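Local coordinates for protein inositol 2-dehydrogenase/D-chiro-inositol 3-dehydrogenase (PDB 4MIY) that oxidises myo-inositol and D-chiro-inositol to their keto forms, using NAD as the hydride acceptor, at residues I145-N159 with A232-T246. Numbering follows the deposited sequence.
Sequences IGAPLVVRASHINPN and AQYGYEVKLEVIGET. With GOL (glycerol), chain G; GOL (glycerol), chain S.
Val151 lays CG1 against Leu240 CD1 at 3.7 Å, on the sheet face that helix 168-185 packs against. Val151 CG1 is anti to the backbone N (chi1 177°), which swings it over the opposite strand. Pro148 CB and Ile145 CD1 both reach Val242 CG1. On the other face Ile156 CG2 touches both Ala232 CB (3.5 Å) and Tyr234 CE2. Strands 148-156 and 237-244 run antiparallel, joined by paired backbone bonds such as Arg152 N to Glu241 O (2.9 Å). A classic beta bulge sets Leu149 and Val150 against Ile243, whose O takes a strong bond from Leu149 N and a weak one from Val150 N. O1 of the chain S glycerol, probably from the crystallisation liquor, bridges Arg152 NH1 (3.0 Å) and Glu241 OE1. Ser154 OG and Lys239 NZ share a water, and the lysine also pairs with Glu248 of the second subunit. His155 NE2 makes a weak bond to Tyr236 OH (2.9 Å), while ND1 bonds Glu177. At the far end, in one of two Asn159 conformers, the amides of Gln233 and Asn159 exchange two bonds, NE2 to OD1 and ND2 to OE1, with their planes 72° apart. Gln233 NE2 also bonds Thr231 O. An alanine at Gln233 would remove this amide, and the Asn159 side chain would probably be left freer to turn. Such an antiparallel strand pair belongs to the C-terminal alpha/beta domain of Gfo/Idh/MocA dehydrogenases, whose open sheet here faces a second subunit.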
# COMPACT_ATOMS: atom_id res chain seq x y z
N ILE A 145 -12.53 14.15 9.72
CA ILE A 145 -12.05 14.97 8.62
C ILE A 145 -12.86 16.24 8.38
O ILE A 145 -12.70 16.92 7.40
CB ILE A 145 -11.89 14.19 7.29
CG1 ILE A 145 -13.24 13.81 6.70
CG2 ILE A 145 -10.97 13.02 7.47
CD1 ILE A 145 -13.17 13.19 5.36
N GLY A 146 -13.68 16.57 9.35
CA GLY A 146 -14.53 17.72 9.20
C GLY A 146 -15.63 17.50 8.19
O GLY A 146 -15.99 16.42 7.91
N ALA A 147 -16.13 18.57 7.63
CA ALA A 147 -17.21 18.48 6.67
C ALA A 147 -16.73 17.99 5.31
O ALA A 147 -15.71 18.36 4.85
CB ALA A 147 -17.89 19.81 6.53
N PRO A 148 -17.55 17.17 4.67
CA PRO A 148 -17.28 16.69 3.32
C PRO A 148 -17.50 17.74 2.26
O PRO A 148 -18.55 18.26 2.12
CB PRO A 148 -18.25 15.55 3.17
CG PRO A 148 -19.34 15.85 4.12
CD PRO A 148 -18.71 16.51 5.27
N LEU A 149 -16.46 18.01 1.50
CA LEU A 149 -16.47 19.10 0.57
C LEU A 149 -16.65 18.60 -0.84
O LEU A 149 -17.37 19.15 -1.60
CB LEU A 149 -15.17 19.87 0.67
CG LEU A 149 -14.85 20.44 2.04
CD1 LEU A 149 -13.47 21.00 2.07
CD2 LEU A 149 -15.89 21.47 2.43
N VAL A 150 -15.93 17.53 -1.14
CA VAL A 150 -15.92 16.90 -2.43
C VAL A 150 -15.89 15.38 -2.24
O VAL A 150 -15.31 14.93 -1.31
CB VAL A 150 -14.71 17.35 -3.29
CG1 VAL A 150 -14.68 16.61 -4.64
CG2 VAL A 150 -14.74 18.84 -3.50
N VAL A 151 -16.56 14.65 -3.11
CA VAL A 151 -16.47 13.21 -3.17
C VAL A 151 -16.04 12.80 -4.57
O VAL A 151 -16.58 13.27 -5.54
CB VAL A 151 -17.81 12.53 -2.84
CG1 VAL A 151 -17.73 11.03 -2.99
CG2 VAL A 151 -18.29 12.87 -1.47
N ARG A 152 -15.02 11.97 -4.66
CA ARG A 152 -14.60 11.44 -5.93
C ARG A 152 -14.77 9.94 -5.95
O ARG A 152 -14.31 9.26 -5.10
CB ARG A 152 -13.18 11.81 -6.22
CG ARG A 152 -12.99 13.27 -6.51
CD ARG A 152 -11.60 13.63 -6.81
NE ARG A 152 -11.56 14.51 -7.93
CZ ARG A 152 -10.47 14.94 -8.54
NH1 ARG A 152 -9.28 14.59 -8.13
NH2 ARG A 152 -10.59 15.75 -9.55
N ALA A 153 -15.43 9.43 -6.98
CA ALA A 153 -15.74 8.04 -7.05
C ALA A 153 -15.55 7.49 -8.45
O ALA A 153 -15.58 8.22 -9.40
CB ALA A 153 -17.13 7.80 -6.57
N SER A 154 -15.36 6.19 -8.52
CA SER A 154 -15.25 5.47 -9.78
C SER A 154 -16.07 4.21 -9.74
O SER A 154 -16.12 3.54 -8.76
CB SER A 154 -13.81 5.11 -10.12
OG SER A 154 -13.02 6.24 -10.21
N HIS A 155 -16.74 3.95 -10.84
CA HIS A 155 -17.45 2.73 -11.06
C HIS A 155 -16.91 2.13 -12.36
O HIS A 155 -17.23 2.56 -13.41
CB HIS A 155 -18.96 2.96 -11.10
CG HIS A 155 -19.78 1.71 -10.96
ND1 HIS A 155 -21.10 1.74 -10.61
CD2 HIS A 155 -19.47 0.42 -11.16
CE1 HIS A 155 -21.57 0.51 -10.57
NE2 HIS A 155 -20.60 -0.31 -10.91
N ILE A 156 -16.04 1.16 -12.19
CA ILE A 156 -15.23 0.58 -13.24
C ILE A 156 -15.68 -0.87 -13.49
O ILE A 156 -15.77 -1.66 -12.60
CB ILE A 156 -13.76 0.58 -12.85
CG1 ILE A 156 -13.27 1.97 -12.45
CG2 ILE A 156 -12.90 0.06 -13.96
CD1 ILE A 156 -13.41 2.98 -13.48
N ASN A 157 -15.98 -1.16 -14.74
CA ASN A 157 -16.41 -2.47 -15.15
C ASN A 157 -15.63 -2.85 -16.41
O ASN A 157 -15.31 -2.00 -17.18
CB ASN A 157 -17.92 -2.42 -15.39
CG ASN A 157 -18.49 -3.70 -15.90
OD1 ASN A 157 -18.80 -4.59 -15.15
ND2 ASN A 157 -18.62 -3.79 -17.19
N PRO A 158 -15.31 -4.12 -16.56
CA PRO A 158 -14.39 -4.47 -17.65
C PRO A 158 -14.98 -4.44 -19.08
O PRO A 158 -14.35 -3.98 -19.98
CB PRO A 158 -13.97 -5.88 -17.28
CG PRO A 158 -15.02 -6.38 -16.32
CD PRO A 158 -15.53 -5.22 -15.62
N ASN A 159 -16.20 -4.91 -19.22
CA ASN A 159 -16.87 -5.02 -20.51
C ASN A 159 -18.37 -5.21 -20.32
O ASN A 159 -18.80 -5.64 -19.30
CB ASN A 159 -16.31 -6.19 -21.34
CG ASN A 159 -15.13 -5.80 -22.20
OD1 ASN A 159 -15.24 -4.96 -23.07
ND2 ASN A 159 -13.99 -6.43 -21.97
N ALA A 232 -13.66 -0.79 -19.40
CA ALA A 232 -12.35 -0.52 -18.90
C ALA A 232 -11.31 -1.61 -19.07
O ALA A 232 -10.17 -1.35 -18.89
CB ALA A 232 -12.45 -0.15 -17.43
N GLN A 233 -11.77 -2.81 -19.37
CA GLN A 233 -10.98 -3.99 -19.65
C GLN A 233 -10.28 -4.68 -18.45
O GLN A 233 -10.32 -5.85 -18.31
CB GLN A 233 -9.96 -3.76 -20.78
CG GLN A 233 -10.53 -3.18 -22.06
CD GLN A 233 -11.60 -4.04 -22.67
OE1 GLN A 233 -11.38 -5.17 -22.98
NE2 GLN A 233 -12.77 -3.49 -22.83
N TYR A 234 -9.67 -3.89 -17.59
CA TYR A 234 -8.74 -4.43 -16.63
C TYR A 234 -9.39 -5.18 -15.46
O TYR A 234 -8.81 -6.03 -14.91
CB TYR A 234 -7.77 -3.36 -16.10
CG TYR A 234 -8.31 -2.44 -15.03
CD1 TYR A 234 -8.29 -2.80 -13.72
CD2 TYR A 234 -8.83 -1.22 -15.34
CE1 TYR A 234 -8.78 -1.99 -12.76
CE2 TYR A 234 -9.33 -0.40 -14.38
CZ TYR A 234 -9.28 -0.79 -13.10
OH TYR A 234 -9.78 0.01 -12.11
N GLY A 235 -10.59 -4.78 -15.11
CA GLY A 235 -11.24 -5.27 -13.93
C GLY A 235 -12.52 -4.57 -13.54
O GLY A 235 -12.93 -3.66 -14.18
N TYR A 236 -13.15 -5.09 -12.50
CA TYR A 236 -14.26 -4.47 -11.83
C TYR A 236 -13.77 -3.81 -10.55
O TYR A 236 -13.18 -4.44 -9.73
CB TYR A 236 -15.41 -5.46 -11.54
CG TYR A 236 -16.61 -4.76 -10.95
CD1 TYR A 236 -17.53 -4.15 -11.76
CD2 TYR A 236 -16.78 -4.63 -9.58
CE1 TYR A 236 -18.56 -3.48 -11.25
CE2 TYR A 236 -17.83 -3.95 -9.08
CZ TYR A 236 -18.70 -3.35 -9.90
OH TYR A 236 -19.75 -2.65 -9.39
N GLU A 237 -14.05 -2.53 -10.41
CA GLU A 237 -13.57 -1.81 -9.26
C GLU A 237 -14.50 -0.67 -8.86
O GLU A 237 -14.98 0.04 -9.69
CB GLU A 237 -12.14 -1.32 -9.51
CG GLU A 237 -11.44 -0.79 -8.30
CD GLU A 237 -9.94 -0.58 -8.51
OE1 GLU A 237 -9.43 -0.77 -9.60
OE2 GLU A 237 -9.31 -0.19 -7.54
N VAL A 238 -14.72 -0.55 -7.56
CA VAL A 238 -15.44 0.55 -6.97
C VAL A 238 -14.48 1.37 -6.09
O VAL A 238 -13.86 0.86 -5.22
CB VAL A 238 -16.66 0.01 -6.16
CG1 VAL A 238 -17.31 1.06 -5.34
CG2 VAL A 238 -17.68 -0.63 -7.09
N LYS A 239 -14.34 2.64 -6.42
CA LYS A 239 -13.46 3.53 -5.69
C LYS A 239 -14.26 4.67 -5.09
O LYS A 239 -15.21 5.10 -5.65
CB LYS A 239 -12.38 4.13 -6.60
CG LYS A 239 -11.61 3.15 -7.45
CD LYS A 239 -10.59 3.90 -8.27
CE LYS A 239 -9.79 3.02 -9.21
NZ LYS A 239 -8.65 3.72 -9.77
N LEU A 240 -13.84 5.15 -3.94
CA LEU A 240 -14.54 6.17 -3.22
C LEU A 240 -13.59 6.96 -2.35
O LEU A 240 -12.86 6.41 -1.61
CB LEU A 240 -15.63 5.54 -2.36
CG LEU A 240 -16.45 6.49 -1.48
CD1 LEU A 240 -17.23 7.44 -2.34
CD2 LEU A 240 -17.36 5.69 -0.65
N GLU A 241 -13.60 8.26 -2.51
CA GLU A 241 -12.77 9.17 -1.78
C GLU A 241 -13.62 10.35 -1.33
O GLU A 241 -14.30 10.94 -2.10
CB GLU A 241 -11.64 9.66 -2.68
CG GLU A 241 -10.72 10.63 -2.09
CD GLU A 241 -9.73 11.20 -3.10
OE1 GLU A 241 -9.93 11.03 -4.28
OE2 GLU A 241 -8.76 11.80 -2.69
N VAL A 242 -13.55 10.67 -0.05
CA VAL A 242 -14.19 11.83 0.51
C VAL A 242 -13.14 12.84 0.95
O VAL A 242 -12.28 12.54 1.70
CB VAL A 242 -15.12 11.46 1.70
CG1 VAL A 242 -15.81 12.71 2.26
CG2 VAL A 242 -16.10 10.46 1.30
N ILE A 243 -13.24 14.04 0.40
CA ILE A 243 -12.40 15.15 0.75
C ILE A 243 -13.05 16.00 1.80
O ILE A 243 -14.04 16.60 1.53
CB ILE A 243 -12.20 16.06 -0.46
CG1 ILE A 243 -11.75 15.26 -1.67
CG2 ILE A 243 -11.29 17.19 -0.12
CD1 ILE A 243 -10.55 14.67 -1.49
N GLY A 244 -12.45 16.07 2.96
CA GLY A 244 -12.96 16.85 4.04
C GLY A 244 -12.16 18.10 4.28
O GLY A 244 -11.12 18.30 3.72
N GLU A 245 -12.67 18.94 5.16
CA GLU A 245 -12.01 20.17 5.56
C GLU A 245 -10.62 19.92 6.14
O GLU A 245 -9.75 20.68 5.90
CB GLU A 245 -12.90 20.93 6.58
CG GLU A 245 -14.15 21.43 5.98
CD GLU A 245 -15.12 21.98 6.96
OE1 GLU A 245 -15.27 21.42 8.01
OE2 GLU A 245 -15.76 22.96 6.58
N THR A 246 -10.46 18.84 6.87
CA THR A 246 -9.23 18.64 7.60
C THR A 246 -8.51 17.34 7.29
O THR A 246 -7.50 17.04 7.88
CB THR A 246 -9.46 18.72 9.11
OG1 THR A 246 -10.20 17.59 9.54
CG2 THR A 246 -10.17 20.00 9.49
C1 GOL G . -10.44 8.73 -8.33
O1 GOL G . -10.53 8.28 -9.63
C2 GOL G . -11.26 7.78 -7.47
O2 GOL G . -12.54 7.81 -7.97
C3 GOL G . -11.33 8.20 -6.02
O3 GOL G . -10.04 8.45 -5.54
C1 GOL S . -8.27 11.56 -7.17
O1 GOL S . -8.75 12.44 -6.17
C2 GOL S . -6.78 11.79 -7.36
O2 GOL S . -6.68 13.10 -7.79
C3 GOL S . -6.06 10.92 -8.36
O3 GOL S . -6.37 9.58 -8.06
O HOH W 1 -10.65 5.31 -11.60